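Local coordinates for protein tyrosine--tRNA ligase (Pyrococcus horikoshii, PDB 2CYC) that attaches tyrosine to tRNA(Tyr), first activating it with ATP to tyrosyl-AMP and then passing it to the acceptor end of the tRNA, at residues S259-H264 against E268-K273; Q272-A277 against A342-L347; A277-R282 against L337-A342. One frame throughout, in Å; residues are numbered along the deposited sequence.

All three contacts are largely buried and all lie after the KMSKS signature, contact 3 nested within the loop that contact 2 closes. Contacts 1 and 2 share helix 267-276: in contact 1 its Lys273 reaches back to the loop behind the KMSKS signature, while in contact 2 Leu274 packs against helix 336-350. Contact 3 uses that second helix again, but one turn or more earlier, where it meets the loop leaving helix 267-276. The chemistry shifts accordingly. Contact 2 is purely apolar across its segments, whereas contacts 1 and 3 each combine aliphatic packing with a lysine ammonium bound to a backbone carbonyl. Contact 3 lies farthest from the centre of the chain and has a partly exposed lysine.

Contact 1. Residues S259-H264 against E268-K273; sequences SAVFIH and EEIRQK
Lys273 reaches from helix 267-276 across to Val261 and Ala260, in the loop that follows the KMSKS signature of this class I synthetase. Its first torsion (chi1 -70°) sets CG opposite the carbonyl carbon and beside the backbone N, and the chain is fully extended from there on, so the ammonium is carried right up to the loop backbone. Starting at the root, Lys273 CB touches CG2 of Val261 at 4.1 Å. Farther out, CD comes closer to the same methyl, with 3.8 Å between Lys273 CD and Val261 CG2, and the two side chains cross at a slant. Lys273 CE then lies 3.3 Å from the carbonyl O of Ala260. At the tip, Lys273 NZ donates a hydrogen bond of 2.7 Å to Ala260 O, approaching nearly along the C=O axis with a C=O...N angle of 163°.

That ammonium has further partners just outside: it makes a salt bridge with Asp265 and a hydrogen bond to the carbonyl of Pro257. Asp265 OD2 also accepts the backbone N-H of Phe262, so one carboxylate oxygen holds both the lysine and the loop. Together these bonds would be expected to compensate the charge of the buried lysine, and they tie down the chain between the KMSKS loop and the helix. The ring of Phe262 stands beside NZ obliquely.

Lower down, the branches of Val261 divide the work. CG2 serves the lysine, while the Val261 and Ile270 side chains cross at about a right angle, Val261 CG1 lying 4.2 Å from Ile270 CG1.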
loop_
_atom_site.group_PDB
_atom_site.type_symbol
_atom_site.label_atom_id
_atom_site.label_comp_id
_atom_site.label_asym_id
_atom_site.label_seq_id
_atom_site.Cartn_x
_atom_site.Cartn_y
_atom_site.Cartn_z
ATOM N N SER A 259 22.593 5.707 27.547
ATOM C CA SER A 259 23.294 6.731 26.766
ATOM C C SER A 259 22.360 7.782 26.179
ATOM O O SER A 259 22.742 8.563 25.299
ATOM C CB SER A 259 24.091 6.085 25.638
ATOM O OG SER A 259 25.223 5.420 26.155
ATOM N N ALA A 260 21.129 7.792 26.669
ATOM C CA ALA A 260 20.153 8.757 26.213
ATOM C C ALA A 260 19.521 9.368 27.451
ATOM O O ALA A 260 19.318 8.686 28.449
ATOM C CB ALA A 260 19.094 8.072 25.369
ATOM N N VAL A 261 19.234 10.660 27.401
ATOM C CA VAL A 261 18.594 11.297 28.531
ATOM C C VAL A 261 17.132 11.528 28.159
ATOM O O VAL A 261 16.828 12.008 27.064
ATOM C CB VAL A 261 19.275 12.628 28.884
ATOM C CG1 VAL A 261 18.434 13.391 29.909
ATOM C CG2 VAL A 261 20.679 12.351 29.451
ATOM N N PHE A 262 16.238 11.157 29.070
ATOM C CA PHE A 262 14.806 11.317 28.863
ATOM C C PHE A 262 14.301 12.539 29.623
ATOM O O PHE A 262 14.854 12.918 30.661
ATOM C CB PHE A 262 14.089 10.038 29.290
ATOM C CG PHE A 262 14.617 8.806 28.597
ATOM C CD1 PHE A 262 15.296 7.827 29.306
ATOM C CD2 PHE A 262 14.460 8.646 27.223
ATOM C CE1 PHE A 262 15.810 6.702 28.654
ATOM C CE2 PHE A 262 14.972 7.523 26.563
ATOM C CZ PHE A 262 15.645 6.553 27.279
ATOM N N ILE A 263 13.258 13.167 29.096
ATOM C CA ILE A 263 12.735 14.386 29.696
ATOM C C ILE A 263 12.395 14.280 31.176
ATOM O O ILE A 263 12.503 15.267 31.902
ATOM C CB ILE A 263 11.500 14.916 28.914
ATOM C CG1 ILE A 263 10.394 13.862 28.875
ATOM C CG2 ILE A 263 11.912 15.310 27.502
ATOM C CD1 ILE A 263 9.135 14.368 28.183
ATOM N N HIS A 264 12.002 13.090 31.629
ATOM C CA HIS A 264 11.665 12.907 33.033
ATOM C C HIS A 264 12.728 12.177 33.860
ATOM O O HIS A 264 12.444 11.715 34.965
ATOM C CB HIS A 264 10.317 12.185 33.155
ATOM C CG HIS A 264 10.123 11.108 32.136
ATOM N ND1 HIS A 264 10.909 9.977 32.093
ATOM C CD2 HIS A 264 9.281 11.025 31.078
ATOM C CE1 HIS A 264 10.564 9.245 31.049
ATOM N NE2 HIS A 264 9.578 9.859 30.415
ATOM N N GLU A 268 19.575 12.661 39.641
ATOM C CA GLU A 268 20.693 11.731 39.767
ATOM C C GLU A 268 20.983 10.957 38.483
ATOM O O GLU A 268 22.143 10.740 38.137
ATOM C CB GLU A 268 20.450 10.747 40.918
ATOM C CG GLU A 268 21.496 9.634 40.993
ATOM C CD GLU A 268 22.935 10.159 41.044
ATOM O OE1 GLU A 268 23.868 9.330 40.982
ATOM O OE2 GLU A 268 23.137 11.389 41.149
ATOM N N GLU A 269 19.935 10.521 37.784
ATOM C CA GLU A 269 20.138 9.794 36.535
ATOM C C GLU A 269 20.827 10.726 35.543
ATOM O O GLU A 269 21.728 10.319 34.815
ATOM C CB GLU A 269 18.803 9.319 35.956
ATOM C CG GLU A 269 18.107 8.277 36.808
ATOM C CD GLU A 269 16.732 7.927 36.277
ATOM O OE1 GLU A 269 15.875 8.834 36.197
ATOM O OE2 GLU A 269 16.511 6.746 35.936
ATOM N N ILE A 270 20.414 11.988 35.527
ATOM C CA ILE A 270 21.031 12.935 34.608
ATOM C C ILE A 270 22.511 13.147 34.929
ATOM O O ILE A 270 23.349 13.123 34.027
ATOM C CB ILE A 270 20.296 14.296 34.609
ATOM C CG1 ILE A 270 18.907 14.126 33.985
ATOM C CG2 ILE A 270 21.106 15.333 33.817
ATOM C CD1 ILE A 270 18.039 15.392 34.016
ATOM N N ARG A 271 22.842 13.338 36.206
ATOM C CA ARG A 271 24.244 13.541 36.574
ATOM C C ARG A 271 25.053 12.324 36.161
ATOM O O ARG A 271 26.140 12.442 35.582
ATOM C CB ARG A 271 24.392 13.766 38.086
ATOM C CG ARG A 271 23.745 15.053 38.564
ATOM C CD ARG A 271 23.839 15.243 40.071
ATOM N NE ARG A 271 23.167 16.484 40.435
ATOM C CZ ARG A 271 22.148 16.565 41.286
ATOM N NH1 ARG A 271 21.684 15.472 41.881
ATOM N NH2 ARG A 271 21.563 17.739 41.504
ATOM N N GLN A 272 24.507 11.147 36.446
ATOM C CA GLN A 272 25.185 9.902 36.120
ATOM C C GLN A 272 25.444 9.765 34.623
ATOM O O GLN A 272 26.558 9.436 34.209
ATOM C CB GLN A 272 24.354 8.713 36.605
ATOM C CG GLN A 272 25.051 7.375 36.438
ATOM C CD GLN A 272 24.080 6.249 36.115
ATOM O OE1 GLN A 272 23.477 6.220 35.034
ATOM N NE2 GLN A 272 23.921 5.315 37.055
ATOM N N LYS A 273 24.418 10.011 33.808
ATOM C CA LYS A 273 24.576 9.894 32.361
ATOM C C LYS A 273 25.570 10.906 31.780
ATOM O O LYS A 273 26.400 10.546 30.939
ATOM C CB LYS A 273 23.218 10.020 31.669
ATOM C CG LYS A 273 22.315 8.813 31.910
ATOM C CD LYS A 273 20.947 8.985 31.266
ATOM C CE LYS A 273 20.058 7.778 31.558
ATOM N NZ LYS A 273 18.700 7.902 30.953
#

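Contact 2. Residues Q272-A277 against A342-L347; sequences QKLRKA and AVAEYL
Leu274 projects from helix 267-276 into a shallow hollow formed by Val343, Ala344 and Leu347 on helix 336-350. The two helices form an antiparallel pair in the part of the synthetase that follows the KMSKS loop; the short segments run at 154° to each other, with their axes 9.2 Å apart at closest approach. Ala344 is the low spot, set against the root of the leucine; consistent with its small side chain, the CA atoms of Leu274 and Ala344 come within 6.1 Å. The methyl of Ala344 meets the base of the bump, Ala344 CB lying 4.1 Å from Leu274 CB, and Leu274 CG sits near the backbone N and CA of the alanine.

Beyond the alanine the leucine forks, flanked by Val343 and Leu347. CD1 turns to Val343, whose CG1, held opposite the backbone N (chi1 171°), stands 3.8 Å from Leu274 CD1. CD2 goes to Leu347, one turn farther along the helix. Both flanking side chains cross the leucine at about a right angle. The segments share no hydrogen bond and meet through apolar groups.

Behind the first flank, Val343 also packs on Val293 and Ile297 of helix 288-297, which makes the hollow part of a three-helix interior. Beside the apolar patch, Arg271 and Glu345 join the two helices by a salt bridge. The other flank is closed by methyl against methyl, Leu274 CD2 lying 4.1 Å from Leu347 CD2.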
loop_
_atom_site.group_PDB
_atom_site.type_symbol
_atom_site.label_atom_id
_atom_site.label_comp_id
_atom_site.label_asym_id
_atom_site.label_seq_id
_atom_site.Cartn_x
_atom_site.Cartn_y
_atom_site.Cartn_z
ATOM N N GLN A 272 24.507 11.147 36.446
ATOM C CA GLN A 272 25.185 9.902 36.120
ATOM C C GLN A 272 25.444 9.765 34.623
ATOM O O GLN A 272 26.558 9.436 34.209
ATOM C CB GLN A 272 24.354 8.713 36.605
ATOM C CG GLN A 272 25.051 7.375 36.438
ATOM C CD GLN A 272 24.080 6.249 36.115
ATOM O OE1 GLN A 272 23.477 6.220 35.034
ATOM N NE2 GLN A 272 23.921 5.315 37.055
ATOM N N LYS A 273 24.418 10.011 33.808
ATOM C CA LYS A 273 24.576 9.894 32.361
ATOM C C LYS A 273 25.570 10.906 31.780
ATOM O O LYS A 273 26.400 10.546 30.939
ATOM C CB LYS A 273 23.218 10.020 31.669
ATOM C CG LYS A 273 22.315 8.813 31.910
ATOM C CD LYS A 273 20.947 8.985 31.266
ATOM C CE LYS A 273 20.058 7.778 31.558
ATOM N NZ LYS A 273 18.700 7.902 30.953
ATOM N N LEU A 274 25.492 12.164 32.207
ATOM C CA LEU A 274 26.439 13.158 31.704
ATOM C C LEU A 274 27.845 12.799 32.151
ATOM O O LEU A 274 28.818 12.985 31.413
ATOM C CB LEU A 274 26.073 14.560 32.203
ATOM C CG LEU A 274 25.289 15.405 31.192
ATOM C CD1 LEU A 274 26.172 15.719 29.976
ATOM C CD2 LEU A 274 24.034 14.642 30.766
ATOM N N ARG A 275 27.933 12.271 33.369
ATOM C CA ARG A 275 29.204 11.855 33.956
ATOM C C ARG A 275 29.940 10.855 33.066
ATOM O O ARG A 275 31.144 10.987 32.845
ATOM C CB ARG A 275 28.949 11.237 35.330
ATOM C CG ARG A 275 30.187 10.834 36.099
ATOM C CD ARG A 275 29.784 10.138 37.391
ATOM N NE ARG A 275 28.935 10.987 38.229
ATOM C CZ ARG A 275 27.808 10.583 38.815
ATOM N NH1 ARG A 275 27.102 11.428 39.565
ATOM N NH2 ARG A 275 27.379 9.335 38.647
ATOM N N LYS A 276 29.220 9.870 32.535
ATOM C CA LYS A 276 29.873 8.894 31.667
ATOM C C LYS A 276 29.842 9.215 30.186
ATOM O O LYS A 276 30.341 8.445 29.376
ATOM C CB LYS A 276 29.310 7.480 31.893
ATOM C CG LYS A 276 28.148 7.379 32.846
ATOM C CD LYS A 276 28.213 6.066 33.610
ATOM C CE LYS A 276 26.860 5.667 34.173
ATOM N NZ LYS A 276 25.844 5.420 33.097
ATOM N N ALA A 277 29.258 10.354 29.831
ATOM C CA ALA A 277 29.154 10.748 28.424
ATOM C C ALA A 277 30.513 10.868 27.741
ATOM O O ALA A 277 31.515 11.209 28.383
ATOM C CB ALA A 277 28.414 12.076 28.308
ATOM N N ALA A 342 28.390 21.165 34.453
ATOM C CA ALA A 342 27.556 22.329 34.178
ATOM C C ALA A 342 26.369 21.940 33.283
ATOM O O ALA A 342 25.253 22.397 33.496
ATOM C CB ALA A 342 28.388 23.441 33.531
ATOM N N VAL A 343 26.598 21.078 32.295
ATOM C CA VAL A 343 25.506 20.667 31.418
ATOM C C VAL A 343 24.445 19.884 32.192
ATOM O O VAL A 343 23.252 20.072 31.969
ATOM C CB VAL A 343 26.016 19.824 30.234
ATOM C CG1 VAL A 343 24.840 19.215 29.468
ATOM C CG2 VAL A 343 26.840 20.707 29.299
ATOM N N ALA A 344 24.876 19.016 33.103
ATOM C CA ALA A 344 23.934 18.235 33.904
ATOM C C ALA A 344 22.987 19.131 34.716
ATOM O O ALA A 344 21.759 18.945 34.694
ATOM C CB ALA A 344 24.692 17.305 34.846
ATOM N N GLU A 345 23.560 20.093 35.440
ATOM C CA GLU A 345 22.764 21.004 36.263
ATOM C C GLU A 345 21.822 21.827 35.404
ATOM O O GLU A 345 20.663 22.042 35.771
ATOM C CB GLU A 345 23.673 21.928 37.085
ATOM C CG GLU A 345 24.459 21.199 38.174
ATOM C CD GLU A 345 23.565 20.331 39.037
ATOM O OE1 GLU A 345 22.523 20.843 39.505
ATOM O OE2 GLU A 345 23.901 19.140 39.246
ATOM N N TYR A 346 22.315 22.295 34.259
ATOM C CA TYR A 346 21.471 23.065 33.347
ATOM C C TYR A 346 20.258 22.203 32.942
ATOM O O TYR A 346 19.117 22.658 32.951
ATOM C CB TYR A 346 22.254 23.446 32.086
ATOM C CG TYR A 346 21.391 24.108 31.031
ATOM C CD1 TYR A 346 21.285 25.499 30.951
ATOM C CD2 TYR A 346 20.639 23.339 30.147
ATOM C CE1 TYR A 346 20.447 26.105 30.012
ATOM C CE2 TYR A 346 19.800 23.931 29.208
ATOM C CZ TYR A 346 19.704 25.306 29.145
ATOM O OH TYR A 346 18.856 25.867 28.218
ATOM N N LEU A 347 20.524 20.954 32.576
ATOM C CA LEU A 347 19.468 20.023 32.162
ATOM C C LEU A 347 18.503 19.714 33.317
ATOM O O LEU A 347 17.282 19.647 33.133
ATOM C CB LEU A 347 20.111 18.733 31.647
ATOM C CG LEU A 347 20.143 18.431 30.144
ATOM C CD1 LEU A 347 20.189 19.685 29.334
ATOM C CD2 LEU A 347 21.331 17.532 29.837
#

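Contact 3. Residues A277-R282 against L337-A342; sequences AFCPAR and LDLKNA
Ala277, where the chain leaves helix 267-276, meets Lys340 of helix 336-350 through its carbonyl oxygen. Lys340 NZ donates to Ala277 O at 2.9 Å, lying in the carbonyl plane with a C=O...N angle of 147°. The lysine spans the gap because its chain is extended beyond CG, and Lys340 CE also comes within 3.2 Å of Ala277 O. The same ammonium binds the carbonyl of Arg275, so it bridges two backbone oxygens near the end of the preceding helix.

Phe278 turns its side chain away from helix 336-350, meets Trp235 edge-to-face, and pairs its backbone with Leu229. Cys279 swings back towards the helix. Cys279 CB lies 3.9 Å from Lys340 CE, against the aliphatic part of the lysine, while Cys279 SG, opposite the backbone N (chi1 -178°), makes a looser contact of 4.4 Å with Leu339 CD2. Cys279 and Leu339 both rest on Phe329 of helix 322-330 as well. From Pro280 the chain runs off towards the surface, the proline's CG lying over one face of the Phe278 ring.

Lys340 thus gathers backbone carbonyls left at the C-terminal end of a helix, where the helix dipole would be expected to welcome a positive charge, and fastens the connection between helices 267-276 and 288-297 to the helical region that follows the KMSKS loop in this class I synthetase.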
loop_
_atom_site.group_PDB
_atom_site.type_symbol
_atom_site.label_atom_id
_atom_site.label_comp_id
_atom_site.label_asym_id
_atom_site.label_seq_id
_atom_site.Cartn_x
_atom_site.Cartn_y
_atom_site.Cartn_z
ATOM N N ALA A 277 29.258 10.354 29.831
ATOM C CA ALA A 277 29.154 10.748 28.424
ATOM C C ALA A 277 30.513 10.868 27.741
ATOM O O ALA A 277 31.515 11.209 28.383
ATOM C CB ALA A 277 28.414 12.076 28.308
ATOM N N PHE A 278 30.546 10.593 26.440
ATOM C CA PHE A 278 31.776 10.698 25.660
ATOM C C PHE A 278 32.005 12.196 25.456
ATOM O O PHE A 278 31.109 12.910 24.995
ATOM C CB PHE A 278 31.598 9.996 24.310
ATOM C CG PHE A 278 32.837 9.996 23.445
ATOM C CD1 PHE A 278 33.936 9.202 23.773
ATOM C CD2 PHE A 278 32.895 10.762 22.285
ATOM C CE1 PHE A 278 35.066 9.168 22.952
ATOM C CE2 PHE A 278 34.021 10.735 21.458
ATOM C CZ PHE A 278 35.107 9.934 21.791
ATOM N N CYS A 279 33.200 12.666 25.798
ATOM C CA CYS A 279 33.538 14.082 25.676
ATOM C C CYS A 279 35.049 14.245 25.845
ATOM O O CYS A 279 35.521 14.737 26.878
ATOM C CB CYS A 279 32.796 14.868 26.759
ATOM S SG CYS A 279 33.040 16.663 26.760
ATOM N N PRO A 280 35.826 13.824 24.830
ATOM C CA PRO A 280 37.292 13.910 24.844
ATOM C C PRO A 280 37.768 15.337 24.975
ATOM O O PRO A 280 37.254 16.239 24.312
ATOM C CB PRO A 280 37.700 13.313 23.495
ATOM C CG PRO A 280 36.557 12.421 23.148
ATOM C CD PRO A 280 35.353 13.228 23.572
ATOM N N ALA A 281 38.762 15.542 25.829
ATOM C CA ALA A 281 39.311 16.871 26.033
ATOM C C ALA A 281 39.757 17.460 24.694
ATOM O O ALA A 281 40.397 16.778 23.885
ATOM C CB ALA A 281 40.497 16.802 27.008
ATOM N N ARG A 282 39.402 18.724 24.472
ATOM C CA ARG A 282 39.745 19.467 23.254
ATOM C C ARG A 282 39.115 18.964 21.958
ATOM O O ARG A 282 39.264 19.599 20.914
ATOM C CB ARG A 282 41.265 19.530 23.071
ATOM C CG ARG A 282 42.003 20.117 24.254
ATOM C CD ARG A 282 43.421 20.506 23.881
ATOM N NE ARG A 282 44.130 21.073 25.021
ATOM C CZ ARG A 282 45.307 21.687 24.949
ATOM N NH1 ARG A 282 45.920 21.820 23.778
ATOM N NH2 ARG A 282 45.876 22.162 26.051
ATOM N N LEU A 337 35.489 17.673 32.627
ATOM C CA LEU A 337 34.987 17.481 33.991
ATOM C C LEU A 337 34.027 18.602 34.392
ATOM O O LEU A 337 32.947 18.351 34.925
ATOM C CB LEU A 337 36.141 17.441 35.006
ATOM C CG LEU A 337 37.030 16.190 35.068
ATOM C CD1 LEU A 337 38.252 16.498 35.904
ATOM C CD2 LEU A 337 36.256 15.016 35.668
ATOM N N ASP A 338 34.426 19.841 34.133
ATOM C CA ASP A 338 33.600 20.985 34.499
ATOM C C ASP A 338 32.430 21.200 33.541
ATOM O O ASP A 338 31.323 21.506 33.978
ATOM C CB ASP A 338 34.479 22.229 34.594
ATOM C CG ASP A 338 35.651 22.029 35.551
ATOM O OD1 ASP A 338 35.401 21.647 36.714
ATOM O OD2 ASP A 338 36.814 22.241 35.146
ATOM N N LEU A 339 32.668 21.031 32.244
ATOM C CA LEU A 339 31.600 21.191 31.257
ATOM C C LEU A 339 30.470 20.186 31.522
ATOM O O LEU A 339 29.294 20.559 31.570
ATOM C CB LEU A 339 32.136 20.987 29.837
ATOM C CG LEU A 339 31.073 21.062 28.726
ATOM C CD1 LEU A 339 30.348 22.422 28.764
ATOM C CD2 LEU A 339 31.747 20.849 27.386
ATOM N N LYS A 340 30.829 18.915 31.707
ATOM C CA LYS A 340 29.833 17.875 31.976
ATOM C C LYS A 340 28.954 18.211 33.184
ATOM O O LYS A 340 27.733 18.053 33.142
ATOM C CB LYS A 340 30.506 16.525 32.234
ATOM C CG LYS A 340 31.003 15.775 31.014
ATOM C CD LYS A 340 31.603 14.454 31.489
ATOM C CE LYS A 340 32.144 13.623 30.356
ATOM N NZ LYS A 340 32.554 12.281 30.850
ATOM N N ASN A 341 29.580 18.654 34.269
ATOM C CA ASN A 341 28.824 18.991 35.461
ATOM C C ASN A 341 27.906 20.181 35.201
ATOM O O ASN A 341 26.760 20.206 35.653
ATOM C CB ASN A 341 29.777 19.284 36.626
ATOM C CG ASN A 341 29.073 19.927 37.812
ATOM O OD1 ASN A 341 29.205 21.131 38.042
ATOM N ND2 ASN A 341 28.312 19.131 38.562
ATOM N N ALA A 342 28.390 21.165 34.453
ATOM C CA ALA A 342 27.556 22.329 34.178
ATOM C C ALA A 342 26.369 21.940 33.283
ATOM O O ALA A 342 25.253 22.397 33.496
ATOM C CB ALA A 342 28.388 23.441 33.531
#